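Local coordinates for NEQ263 (Nanoarchaeum equitans Kin4-M, PDB 5BN3), which probably binds nucleotide as the NeqB subunit of an unusual archaeal ATP synthase catalytic core, which it forms together with NeqA, at residues K126-A131 / I298-Y303; L143-A148 / K170-E175; T156-A161 / T208-L213; T202-L207 / A260-R265; D220-M225 / T275-L280. One frame throughout, in Å; residues are numbered along the deposited sequence.

Contact 1: K126-A131 / I298-Y303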
# COMPACT_ATOMS: atom_id res chain seq x y z
N LYS B 126 30.92 -20.29 18.78
CA LYS B 126 32.08 -19.47 18.43
C LYS B 126 32.25 -19.39 16.92
O LYS B 126 32.37 -20.42 16.24
CB LYS B 126 33.36 -19.99 19.09
CG LYS B 126 34.50 -18.97 19.10
CD LYS B 126 35.67 -19.41 19.97
CE LYS B 126 36.50 -20.49 19.31
NZ LYS B 126 37.72 -20.81 20.10
N GLY B 127 32.25 -18.17 16.39
CA GLY B 127 32.34 -17.96 14.96
C GLY B 127 30.98 -17.72 14.33
O GLY B 127 30.88 -17.44 13.14
N GLN B 128 29.93 -17.83 15.13
CA GLN B 128 28.57 -17.64 14.62
C GLN B 128 28.25 -16.15 14.47
O GLN B 128 28.79 -15.30 15.19
CB GLN B 128 27.56 -18.31 15.55
CG GLN B 128 26.14 -18.41 15.00
CD GLN B 128 25.22 -19.23 15.90
OE1 GLN B 128 25.63 -19.70 16.96
NE2 GLN B 128 23.98 -19.41 15.47
N LYS B 129 27.38 -15.84 13.51
CA LYS B 129 26.81 -14.51 13.41
C LYS B 129 25.33 -14.61 13.79
O LYS B 129 24.57 -15.37 13.18
CB LYS B 129 26.99 -13.93 12.01
CG LYS B 129 26.57 -14.86 10.88
CD LYS B 129 26.71 -14.18 9.53
CE LYS B 129 26.16 -15.06 8.42
NZ LYS B 129 26.97 -16.28 8.19
N ILE B 130 24.93 -13.87 14.81
CA ILE B 130 23.55 -13.91 15.27
C ILE B 130 23.09 -12.53 15.74
O ILE B 130 23.78 -11.85 16.50
CB ILE B 130 23.36 -14.98 16.37
CG1 ILE B 130 21.94 -14.94 16.93
CG2 ILE B 130 24.36 -14.77 17.49
CD1 ILE B 130 21.49 -16.28 17.49
N ALA B 131 21.92 -12.11 15.26
CA ALA B 131 21.44 -10.76 15.52
C ALA B 131 20.55 -10.67 16.75
O ALA B 131 19.97 -11.67 17.18
CB ALA B 131 20.71 -10.22 14.31
N ILE B 298 20.07 -13.43 6.48
CA ILE B 298 21.53 -13.49 6.41
C ILE B 298 22.19 -14.07 7.67
O ILE B 298 22.99 -15.00 7.58
CB ILE B 298 22.14 -12.11 6.12
CG1 ILE B 298 21.61 -11.57 4.80
CG2 ILE B 298 23.66 -12.20 6.07
CD1 ILE B 298 21.75 -10.07 4.66
N THR B 299 21.88 -13.50 8.83
CA THR B 299 22.46 -14.00 10.08
C THR B 299 22.04 -15.44 10.35
O THR B 299 21.04 -15.91 9.80
CB THR B 299 22.12 -13.10 11.30
OG1 THR B 299 20.70 -13.04 11.49
CG2 THR B 299 22.67 -11.70 11.10
N GLU B 300 22.81 -16.13 11.18
CA GLU B 300 22.52 -17.52 11.48
C GLU B 300 21.62 -17.61 12.70
O GLU B 300 21.92 -18.31 13.67
CB GLU B 300 23.82 -18.31 11.65
CG GLU B 300 24.55 -18.51 10.32
CD GLU B 300 26.06 -18.67 10.46
OE1 GLU B 300 26.60 -18.40 11.56
OE2 GLU B 300 26.70 -19.05 9.46
N GLY B 301 20.51 -16.89 12.63
CA GLY B 301 19.55 -16.84 13.72
C GLY B 301 19.43 -15.46 14.31
O GLY B 301 20.10 -14.51 13.88
N GLN B 302 18.56 -15.33 15.31
CA GLN B 302 18.34 -14.04 15.96
C GLN B 302 17.71 -14.22 17.33
O GLN B 302 16.93 -15.15 17.55
CB GLN B 302 17.47 -13.14 15.09
CG GLN B 302 16.02 -13.62 14.92
CD GLN B 302 15.88 -14.78 13.95
OE1 GLN B 302 16.60 -14.86 12.96
NE2 GLN B 302 14.94 -15.68 14.24
N TYR B 303 18.05 -13.33 18.25
CA TYR B 303 17.36 -13.25 19.53
C TYR B 303 16.34 -12.12 19.47
O TYR B 303 16.70 -10.95 19.35
CB TYR B 303 18.35 -13.03 20.68
CG TYR B 303 19.44 -14.08 20.75
CD1 TYR B 303 19.12 -15.42 20.92
CD2 TYR B 303 20.78 -13.73 20.67
CE1 TYR B 303 20.11 -16.39 21.00
CE2 TYR B 303 21.78 -14.69 20.74
CZ TYR B 303 21.43 -16.01 20.91
OH TYR B 303 22.41 -16.98 20.98
O HOH W 1 29.42 -17.77 10.95
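E300, K129 and I130 carry this contact, the first two through charge and backbone, the third through an aromatic face. The E300 chain runs extended toward 126-131 and crosses the K129 side chain at about a right angle, so its carboxylate reaches both ends of that residue. OE2 of E300 forms a salt bridge with NZ of K129 at 3.1 Å, while OE1 takes a weak bond from the backbone N of K129 and is joined through a water to O of G127. Neither charge has a single partner: NZ of K129 also pairs with E264, and OE2 of E300 accepts from N255 of the V-type ATP synthase alpha chain. Backbone and side-chain bonds hold the same spot: N of E300 donates to O of K129 (2.8 Å), and NE2 of Q128 to O of E300 (2.9 Å), which lies close to the Q128 amide plane; OE1 of Q128 is bonded to N of L125. E300 is the centre of an inverse gamma turn, which swings the chain into strand 301-304. Farther along, I130 sets CG1 anti to its N (chi1 176°) and lays CD1 over one face of the Y303 ring, a CH-pi contact 3.7 Å from the centroid; the ring's OH is bonded to O of H122. N of Y303 donates to O of A131 at 2.8 Å. With the bridge between A131 and Q302, these residues open a parallel strand pair of the P-loop NTPase-like core, beside R326 of the ADP site and the alpha-chain interface.

Contact 2: L143-A148 / K170-E175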
# COMPACT_ATOMS: atom_id res chain seq x y z
N LEU B 143 21.25 -6.51 27.17
CA LEU B 143 21.39 -7.91 26.77
C LEU B 143 22.74 -8.16 26.09
O LEU B 143 23.41 -9.14 26.38
CB LEU B 143 20.25 -8.33 25.84
CG LEU B 143 20.33 -9.78 25.34
CD1 LEU B 143 20.32 -10.75 26.51
CD2 LEU B 143 19.21 -10.10 24.37
N ALA B 144 23.13 -7.26 25.19
CA ALA B 144 24.40 -7.39 24.48
C ALA B 144 25.58 -7.31 25.43
O ALA B 144 26.56 -8.04 25.29
CB ALA B 144 24.51 -6.31 23.43
N LEU B 145 25.49 -6.40 26.40
CA LEU B 145 26.54 -6.20 27.39
C LEU B 145 26.67 -7.40 28.33
O LEU B 145 27.78 -7.79 28.69
CB LEU B 145 26.29 -4.92 28.19
CG LEU B 145 26.56 -3.61 27.45
CD1 LEU B 145 26.17 -2.41 28.30
CD2 LEU B 145 28.02 -3.55 27.08
N GLN B 146 25.54 -7.97 28.72
CA GLN B 146 25.55 -9.15 29.58
C GLN B 146 26.16 -10.35 28.85
O GLN B 146 26.86 -11.16 29.45
CB GLN B 146 24.14 -9.48 30.08
CG GLN B 146 24.10 -10.63 31.09
CD GLN B 146 22.74 -10.81 31.73
OE1 GLN B 146 21.77 -10.13 31.38
NE2 GLN B 146 22.66 -11.73 32.69
N ILE B 147 25.90 -10.44 27.54
CA ILE B 147 26.50 -11.48 26.72
C ILE B 147 28.01 -11.26 26.60
O ILE B 147 28.80 -12.17 26.84
CB ILE B 147 25.87 -11.51 25.31
CG1 ILE B 147 24.46 -12.12 25.37
CG2 ILE B 147 26.73 -12.32 24.36
CD1 ILE B 147 23.69 -11.99 24.07
N ALA B 148 28.40 -10.04 26.23
CA ALA B 148 29.81 -9.70 26.06
C ALA B 148 30.62 -9.94 27.34
O ALA B 148 31.77 -10.37 27.29
CB ALA B 148 29.95 -8.26 25.61
N LYS B 170 27.93 5.64 25.26
CA LYS B 170 28.56 5.86 26.56
C LYS B 170 28.16 4.78 27.56
O LYS B 170 28.91 4.46 28.48
CB LYS B 170 28.25 7.25 27.11
CG LYS B 170 28.87 8.38 26.30
CD LYS B 170 29.38 9.50 27.19
CE LYS B 170 30.27 10.45 26.40
NZ LYS B 170 31.12 11.30 27.28
N MET B 171 26.97 4.21 27.38
CA MET B 171 26.52 3.09 28.21
C MET B 171 27.43 1.89 28.02
O MET B 171 27.77 1.20 28.98
CB MET B 171 25.07 2.71 27.85
CG MET B 171 24.54 1.52 28.63
SD MET B 171 23.01 0.85 27.93
CE MET B 171 21.99 2.32 27.86
N PHE B 172 27.84 1.65 26.77
CA PHE B 172 28.76 0.57 26.45
C PHE B 172 30.15 0.85 27.02
O PHE B 172 30.72 0.01 27.72
CB PHE B 172 28.86 0.39 24.93
CG PHE B 172 27.74 -0.41 24.34
CD1 PHE B 172 26.52 0.18 24.06
CD2 PHE B 172 27.92 -1.75 24.05
CE1 PHE B 172 25.49 -0.56 23.51
CE2 PHE B 172 26.89 -2.50 23.49
CZ PHE B 172 25.68 -1.90 23.23
N ILE B 173 30.69 2.02 26.70
CA ILE B 173 32.02 2.43 27.16
C ILE B 173 32.16 2.35 28.68
O ILE B 173 33.14 1.81 29.19
CB ILE B 173 32.35 3.87 26.68
CG1 ILE B 173 32.53 3.90 25.16
CG2 ILE B 173 33.61 4.39 27.36
CD1 ILE B 173 32.76 5.30 24.60
N ASP B 174 31.16 2.87 29.39
CA ASP B 174 31.18 2.87 30.85
C ASP B 174 31.14 1.47 31.45
O ASP B 174 31.79 1.21 32.46
CB ASP B 174 30.05 3.75 31.41
CG ASP B 174 30.26 5.23 31.13
OD1 ASP B 174 31.36 5.61 30.68
OD2 ASP B 174 29.32 6.01 31.37
N GLU B 175 30.37 0.57 30.84
CA GLU B 175 30.29 -0.81 31.31
C GLU B 175 31.59 -1.56 31.05
O GLU B 175 32.05 -2.35 31.88
CB GLU B 175 29.11 -1.54 30.66
CG GLU B 175 28.99 -3.03 31.01
CD GLU B 175 28.31 -3.29 32.35
OE1 GLU B 175 28.18 -2.34 33.16
OE2 GLU B 175 27.90 -4.44 32.60
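L145 reaches across from one helix to the other, and the side chains meet through apolar groups; no hydrogen bond links 143-148 to 170-175. The aromatic contact is the closest. L145 holds CG over one face of the F172 ring, and its CD2 methyl comes down to 3.5 Å from CD2 of F172. With the F172 CG placed beside its backbone N (chi1 -81°), the ring leans toward the other helix, where CB of A144 also touches CE2 at an oblique angle, a looser 4.5 Å. The aliphatic contacts belong to the other methyl of L145. CD1 meets the stem of E175, 3.9 Å from CB and 4.0 Å from CG of that residue, and lies 4.3 Å from CG of M171. The E175 chain bends beyond CG, so its methylenes join the apolar patch while its carboxylate turns elsewhere, to a long, weak ion pair with R149 and a weak bond from Y388. The segment axes run nearly parallel, 25° apart, and stay 11.0 Å from each other, wide enough for one leucine to span the gap. Both helices cover one face of the central parallel sheet. A144 and F172 rest on M279 of strand 273-281, A148 sits on L222 and L224 of strand 220-226, and F172 stacks on F159 of strand 156-162, the strand that lies between these two helices in the chain.

Contact 3: T156-A161 / T208-L213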
# COMPACT_ATOMS: atom_id res chain seq x y z
N THR B 156 39.31 -10.30 22.44
CA THR B 156 39.22 -8.88 22.09
C THR B 156 37.78 -8.56 21.70
O THR B 156 37.17 -9.28 20.90
CB THR B 156 40.15 -8.54 20.91
OG1 THR B 156 41.51 -8.85 21.26
CG2 THR B 156 40.06 -7.06 20.58
N ILE B 157 37.23 -7.49 22.27
CA ILE B 157 35.90 -7.04 21.89
C ILE B 157 36.02 -5.84 20.96
O ILE B 157 36.71 -4.87 21.27
CB ILE B 157 35.07 -6.63 23.12
CG1 ILE B 157 34.85 -7.84 24.03
CG2 ILE B 157 33.72 -6.06 22.70
CD1 ILE B 157 34.11 -7.52 25.31
N ILE B 158 35.36 -5.90 19.81
CA ILE B 158 35.28 -4.75 18.92
C ILE B 158 33.84 -4.25 18.86
O ILE B 158 32.92 -5.00 18.52
CB ILE B 158 35.81 -5.06 17.51
CG1 ILE B 158 37.28 -5.49 17.60
CG2 ILE B 158 35.67 -3.86 16.60
CD1 ILE B 158 37.90 -5.83 16.27
N PHE B 159 33.65 -2.98 19.21
CA PHE B 159 32.33 -2.37 19.26
C PHE B 159 32.19 -1.32 18.18
O PHE B 159 32.93 -0.34 18.15
CB PHE B 159 32.09 -1.76 20.64
CG PHE B 159 30.80 -0.99 20.76
CD1 PHE B 159 29.60 -1.55 20.34
CD2 PHE B 159 30.79 0.28 21.32
CE1 PHE B 159 28.42 -0.85 20.46
CE2 PHE B 159 29.60 0.98 21.44
CZ PHE B 159 28.42 0.42 21.01
N ALA B 160 31.24 -1.53 17.27
CA ALA B 160 30.94 -0.55 16.23
C ALA B 160 29.64 0.16 16.54
O ALA B 160 28.56 -0.45 16.47
CB ALA B 160 30.87 -1.22 14.87
N ALA B 161 29.73 1.44 16.87
CA ALA B 161 28.55 2.25 17.14
C ALA B 161 28.18 3.06 15.90
O ALA B 161 28.89 3.99 15.53
CB ALA B 161 28.80 3.17 18.32
N THR B 208 37.48 -4.94 9.38
CA THR B 208 38.83 -5.03 8.82
C THR B 208 39.82 -5.32 9.94
O THR B 208 40.72 -6.15 9.79
CB THR B 208 39.22 -3.74 8.07
OG1 THR B 208 38.36 -3.56 6.94
CG2 THR B 208 40.66 -3.83 7.59
N LEU B 209 39.66 -4.63 11.07
CA LEU B 209 40.49 -4.89 12.24
C LEU B 209 40.22 -6.29 12.78
O LEU B 209 41.15 -7.00 13.16
CB LEU B 209 40.23 -3.85 13.33
CG LEU B 209 40.96 -4.13 14.65
CD1 LEU B 209 42.46 -4.04 14.46
CD2 LEU B 209 40.51 -3.19 15.76
N ALA B 210 38.95 -6.68 12.80
CA ALA B 210 38.57 -7.99 13.33
C ALA B 210 39.18 -9.13 12.53
O ALA B 210 39.65 -10.12 13.10
CB ALA B 210 37.06 -8.11 13.35
N GLU B 211 39.17 -9.00 11.20
CA GLU B 211 39.74 -10.02 10.33
C GLU B 211 41.25 -10.10 10.49
O GLU B 211 41.84 -11.18 10.39
CB GLU B 211 39.40 -9.73 8.86
CG GLU B 211 37.95 -9.99 8.49
CD GLU B 211 37.63 -9.54 7.08
OE1 GLU B 211 38.37 -8.68 6.55
OE2 GLU B 211 36.64 -10.04 6.50
N TYR B 212 41.89 -8.96 10.73
CA TYR B 212 43.33 -8.93 10.98
C TYR B 212 43.66 -9.64 12.28
O TYR B 212 44.53 -10.50 12.32
CB TYR B 212 43.83 -7.48 11.03
CG TYR B 212 45.27 -7.35 11.47
CD1 TYR B 212 46.31 -7.61 10.59
CD2 TYR B 212 45.59 -6.97 12.77
CE1 TYR B 212 47.63 -7.49 10.98
CE2 TYR B 212 46.90 -6.86 13.17
CZ TYR B 212 47.92 -7.12 12.28
OH TYR B 212 49.23 -7.00 12.67
N LEU B 213 42.95 -9.29 13.34
CA LEU B 213 43.18 -9.88 14.66
C LEU B 213 42.89 -11.38 14.68
O LEU B 213 43.65 -12.16 15.26
CB LEU B 213 42.35 -9.16 15.72
CG LEU B 213 42.72 -7.71 16.03
CD1 LEU B 213 41.81 -7.12 17.10
CD2 LEU B 213 44.17 -7.63 16.46
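Strand residues T156 and I158 face L209, A210 and L213 of a helix that runs almost antiparallel to them, the two segment axes 167° apart and 9.8 Å from each other at their closest. I158 does most of the touching, and it does so through a single methyl. Its chain is stretched out, with CG1 beside the backbone N and CD1 fully extended beyond it (chi2 180°), which drives CD1 straight at the helix. There the methyl lands on the backbone of A210, 3.7 Å from CA, where the small side chain lets it come so near, and 3.8 Å from CB of the same residue. L209 and L213, one helical turn apart, border the spot: CD2 of L209 stands 3.7 Å from CD1 of I158, and CD1 of L213 is 4.2 Å from it. Toward the start of the strand, T156 crosses L213 at about a right angle and offers its methyl, CG2, to CD1 of L213 at 3.9 Å. The hydroxyl of T156 is bonded instead to N184. The helix, 196-215, is the beta-alpha-beta crossover from strand 185-190 to strand 220-226, and it passes over strand 156-162, which lies between those two. Its residues accordingly straddle three strands: L209 also packs on A186 and F188, A210 on V223 and L213 on V221, while F159 of the central strand serves the sheet's other face by stacking on F172.

Contact 4: T202-L207 / A260-R265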
# COMPACT_ATOMS: atom_id res chain seq x y z
N THR B 202 31.96 2.69 9.33
CA THR B 202 32.13 2.24 10.71
C THR B 202 32.22 0.71 10.86
O THR B 202 33.18 0.21 11.44
CB THR B 202 31.05 2.81 11.65
OG1 THR B 202 31.08 4.24 11.60
CG2 THR B 202 31.28 2.36 13.08
N PRO B 203 31.23 -0.04 10.33
CA PRO B 203 31.37 -1.49 10.50
C PRO B 203 32.48 -2.06 9.64
O PRO B 203 33.00 -3.13 9.97
CB PRO B 203 30.01 -2.02 10.04
CG PRO B 203 29.53 -1.00 9.06
CD PRO B 203 29.98 0.31 9.62
N ARG B 204 32.84 -1.38 8.56
CA ARG B 204 33.88 -1.87 7.66
C ARG B 204 35.28 -1.78 8.26
O ARG B 204 36.09 -2.70 8.12
CB ARG B 204 33.81 -1.15 6.31
CG ARG B 204 32.66 -1.61 5.42
CD ARG B 204 32.57 -0.80 4.13
NE ARG B 204 31.67 -1.42 3.16
CZ ARG B 204 30.36 -1.20 3.10
NH1 ARG B 204 29.78 -0.37 3.95
NH2 ARG B 204 29.63 -1.82 2.18
N VAL B 205 35.58 -0.66 8.92
CA VAL B 205 36.89 -0.53 9.57
C VAL B 205 36.98 -1.45 10.78
O VAL B 205 38.04 -2.00 11.07
CB VAL B 205 37.22 0.95 9.95
CG1 VAL B 205 37.02 1.87 8.77
CG2 VAL B 205 36.37 1.42 11.12
N ALA B 206 35.86 -1.63 11.48
CA ALA B 206 35.81 -2.50 12.65
C ALA B 206 36.03 -3.96 12.26
O ALA B 206 36.73 -4.70 12.96
CB ALA B 206 34.48 -2.34 13.36
N LEU B 207 35.42 -4.38 11.16
CA LEU B 207 35.58 -5.75 10.67
C LEU B 207 36.92 -5.98 9.98
O LEU B 207 37.43 -7.10 9.97
CB LEU B 207 34.41 -6.12 9.75
CG LEU B 207 33.09 -6.38 10.48
CD1 LEU B 207 31.95 -6.48 9.49
CD2 LEU B 207 33.20 -7.65 11.29
N ALA B 260 25.00 -8.22 3.62
CA ALA B 260 25.75 -9.47 3.61
C ALA B 260 27.25 -9.22 3.55
O ALA B 260 28.03 -9.96 4.15
CB ALA B 260 25.31 -10.33 2.45
N SER B 261 27.65 -8.18 2.82
CA SER B 261 29.07 -7.85 2.69
C SER B 261 29.67 -7.44 4.03
O SER B 261 30.88 -7.31 4.18
CB SER B 261 29.27 -6.74 1.66
OG SER B 261 28.97 -5.47 2.21
N ILE B 262 28.79 -7.23 5.02
CA ILE B 262 29.21 -6.96 6.39
C ILE B 262 29.07 -8.21 7.26
O ILE B 262 30.04 -8.64 7.90
CB ILE B 262 28.39 -5.81 6.98
CG1 ILE B 262 28.75 -4.50 6.28
CG2 ILE B 262 28.62 -5.68 8.47
CD1 ILE B 262 28.02 -3.32 6.84
N TYR B 263 27.87 -8.79 7.29
CA TYR B 263 27.58 -9.93 8.16
C TYR B 263 28.45 -11.16 7.88
O TYR B 263 28.82 -11.89 8.79
CB TYR B 263 26.10 -10.32 8.06
CG TYR B 263 25.12 -9.25 8.49
CD1 TYR B 263 25.46 -8.28 9.42
CD2 TYR B 263 23.84 -9.23 7.96
CE1 TYR B 263 24.55 -7.31 9.81
CE2 TYR B 263 22.92 -8.26 8.35
CZ TYR B 263 23.29 -7.31 9.27
OH TYR B 263 22.37 -6.36 9.65
N GLU B 264 28.77 -11.39 6.60
CA GLU B 264 29.54 -12.57 6.21
C GLU B 264 31.03 -12.44 6.47
O GLU B 264 31.79 -13.39 6.26
CB GLU B 264 29.28 -12.91 4.73
CG GLU B 264 27.89 -13.48 4.47
CD GLU B 264 27.77 -14.95 4.84
OE1 GLU B 264 26.73 -15.34 5.41
OE2 GLU B 264 28.70 -15.73 4.54
N ARG B 265 31.46 -11.27 6.93
CA ARG B 265 32.84 -11.10 7.38
C ARG B 265 32.94 -11.54 8.83
O ARG B 265 33.29 -10.76 9.72
CB ARG B 265 33.30 -9.65 7.20
CG ARG B 265 33.38 -9.22 5.74
CD ARG B 265 33.73 -7.74 5.60
NE ARG B 265 35.15 -7.47 5.82
CZ ARG B 265 35.69 -6.26 5.79
NH1 ARG B 265 34.94 -5.20 5.55
NH2 ARG B 265 36.99 -6.11 6.00
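L207 reaches from helix 196-215 into the end of helix 255-263, and its side chain meets R265 and I262 in turn. CB lies over the centre of one face of the R265 guanidinium, 4.1 Å above its plane. From there CG, set beside the backbone N (chi1 -74°), carries the two methyls on toward the other segment. CD1 packs against CG2 of I262 at 3.6 Å and is also near O of that residue, while CD2 approaches O of R265 at 3.5 Å. One turn earlier, P203 continues the apolar strip: its ring carbon CG is 3.5 Å from CD1 of I262. R265 bends at chi3 (78°), which folds its guanidinium back against helix 196-215; NH1 is bonded to O of I94 in a loop, and NH2 pairs with E211 of the helix. On the other flank, NH2 of R204 passes 3.7 Å from OG of S261 without a hydrogen bond; this arginine is held by D258, I200 and Y231, and S261 bonds to O of D258. The two arginines stand near each other, NE of R204 being 5.5 Å from NH1 of R265, but each has a carboxylate, D258 and E211 respectively, that would offset the like charges. No hydrogen bond joins the segments; they meet by apolar packing and by L207 on the guanidinium, and O of R265 is buried without a partner in the model, a probable energetic cost.

Contact 5: D220-M225 / T275-L280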
# COMPACT_ATOMS: atom_id res chain seq x y z
N ASP B 220 40.52 -15.23 18.88
CA ASP B 220 39.07 -15.28 18.87
C ASP B 220 38.56 -13.87 19.17
O ASP B 220 38.97 -13.26 20.16
CB ASP B 220 38.56 -16.27 19.91
CG ASP B 220 38.87 -17.71 19.55
OD1 ASP B 220 38.85 -18.04 18.34
OD2 ASP B 220 39.14 -18.52 20.46
N VAL B 221 37.69 -13.36 18.31
CA VAL B 221 37.23 -11.98 18.42
C VAL B 221 35.71 -11.91 18.55
O VAL B 221 34.99 -12.68 17.90
CB VAL B 221 37.70 -11.15 17.20
CG1 VAL B 221 37.14 -9.74 17.26
CG2 VAL B 221 39.21 -11.11 17.14
N LEU B 222 35.22 -11.01 19.40
CA LEU B 222 33.79 -10.74 19.49
C LEU B 222 33.49 -9.36 18.92
O LEU B 222 34.04 -8.35 19.38
CB LEU B 222 33.31 -10.82 20.94
CG LEU B 222 31.85 -10.40 21.15
CD1 LEU B 222 30.93 -11.38 20.44
CD2 LEU B 222 31.50 -10.31 22.63
N VAL B 223 32.62 -9.30 17.92
CA VAL B 223 32.23 -8.02 17.34
C VAL B 223 30.76 -7.71 17.64
O VAL B 223 29.87 -8.49 17.32
CB VAL B 223 32.46 -7.98 15.82
CG1 VAL B 223 32.12 -6.60 15.27
CG2 VAL B 223 33.90 -8.31 15.50
N LEU B 224 30.53 -6.56 18.27
CA LEU B 224 29.18 -6.06 18.52
C LEU B 224 28.94 -4.83 17.66
O LEU B 224 29.78 -3.93 17.61
CB LEU B 224 29.02 -5.69 20.00
CG LEU B 224 29.41 -6.73 21.05
CD1 LEU B 224 29.33 -6.13 22.45
CD2 LEU B 224 28.52 -7.94 20.96
N MET B 225 27.81 -4.78 16.96
CA MET B 225 27.46 -3.58 16.20
C MET B 225 25.99 -3.18 16.32
O MET B 225 25.10 -4.03 16.35
CB MET B 225 27.93 -3.65 14.74
CG MET B 225 27.39 -4.80 13.92
SD MET B 225 27.94 -4.71 12.20
CE MET B 225 29.71 -4.93 12.39
N THR B 275 33.18 -13.86 16.13
CA THR B 275 31.79 -14.00 16.54
C THR B 275 31.12 -12.64 16.41
O THR B 275 31.57 -11.65 16.99
CB THR B 275 31.66 -14.54 17.98
OG1 THR B 275 32.33 -15.80 18.08
CG2 THR B 275 30.20 -14.72 18.36
N LEU B 276 30.03 -12.59 15.64
CA LEU B 276 29.43 -11.31 15.27
C LEU B 276 27.99 -11.19 15.77
O LEU B 276 27.16 -12.06 15.51
CB LEU B 276 29.48 -11.14 13.75
CG LEU B 276 28.84 -9.89 13.15
CD1 LEU B 276 29.47 -8.65 13.73
CD2 LEU B 276 28.99 -9.90 11.64
N ILE B 277 27.71 -10.12 16.50
CA ILE B 277 26.36 -9.86 16.99
C ILE B 277 25.87 -8.48 16.53
O ILE B 277 26.14 -7.47 17.18
CB ILE B 277 26.29 -9.96 18.53
CG1 ILE B 277 26.77 -11.34 18.99
CG2 ILE B 277 24.87 -9.72 19.01
CD1 ILE B 277 26.77 -11.53 20.49
N PRO B 278 25.17 -8.45 15.39
CA PRO B 278 24.57 -7.20 14.90
C PRO B 278 23.28 -6.93 15.67
O PRO B 278 22.51 -7.86 15.91
CB PRO B 278 24.22 -7.51 13.44
CG PRO B 278 24.90 -8.83 13.12
CD PRO B 278 24.98 -9.55 14.43
N MET B 279 23.05 -5.69 16.07
CA MET B 279 21.84 -5.34 16.79
C MET B 279 21.03 -4.36 15.97
O MET B 279 21.59 -3.45 15.35
CB MET B 279 22.18 -4.73 18.15
CG MET B 279 22.85 -5.68 19.12
SD MET B 279 23.43 -4.81 20.58
CE MET B 279 25.01 -4.21 20.00
N LEU B 280 19.71 -4.54 15.96
CA LEU B 280 18.84 -3.61 15.25
C LEU B 280 17.51 -3.38 15.94
O LEU B 280 17.00 -4.25 16.66
CB LEU B 280 18.63 -4.04 13.79
CG LEU B 280 18.01 -5.40 13.48
CD1 LEU B 280 16.49 -5.33 13.43
CD2 LEU B 280 18.54 -5.93 12.15
O HOH W 2 35.13 -15.43 18.55
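Peptide groups are the flat units that meet between L222-M225 and T275-M279, and side chains cover the sheet they form on both faces. L222, L224, T275 and I277 project to one face; V223, M225, L276 and P278 project to the other. Five backbone bonds join the strands, alternating in direction: N of V223 donates to O of T275 (2.7 Å) and N of I277 to O of V223 (2.8 Å), both almost straight. The bond from N of M225 to O of I277 is longer, 3.2 Å, and its donor stands 35° out of the carbonyl plane, just ahead of P278, whose ring nitrogen has no hydrogen to give. These are two neighbouring strands, 220-226 and 273-281, of the parallel core sheet of the P-loop NTPase fold, with helices packed on either side. On the face of L224, its CD2 lies alongside CB of I277 at 3.9 Å, both side chains pointing the same way, and helix 140-151 covers them through A148 and I147. On the opposite face CD1 of L276 packs against CG1 of V223 (3.7 Å). M225 places CG between its N and carbonyl carbon (chi1 58°) and curls at its end, so that its CE returns to CD1 of L276 at 4.0 Å; P203 of helix 196-215 lies beyond it. At the start of the pair a water donates to O of V221 and is bonded to OG1 of T275 at 2.9 Å, a hydroxyl also reached by N of G127.

In the fold
All five contacts belong to the nucleotide-binding domain; contact 1 closes the chain loop holding the other four. Contact 5 lies at its heart, its centre about 5 Å from that of the chain, and continues into contact 3 through N of I158 and O of L222, 2.8 Å apart. Contact 2 covers one face of that sheet; contacts 3 and 4, both on helix 196-215, cover the other and are tied by the E211-R265 salt bridge. A second, K129-E264, links contacts 4 and 1, and K126-D220 contacts 1 and 5. Contact 1 adjoins the nucleotide site: the side chain of E300 is about 4 Å from that of ADP-binding R326, and G301 about 8 Å from a bound ADP.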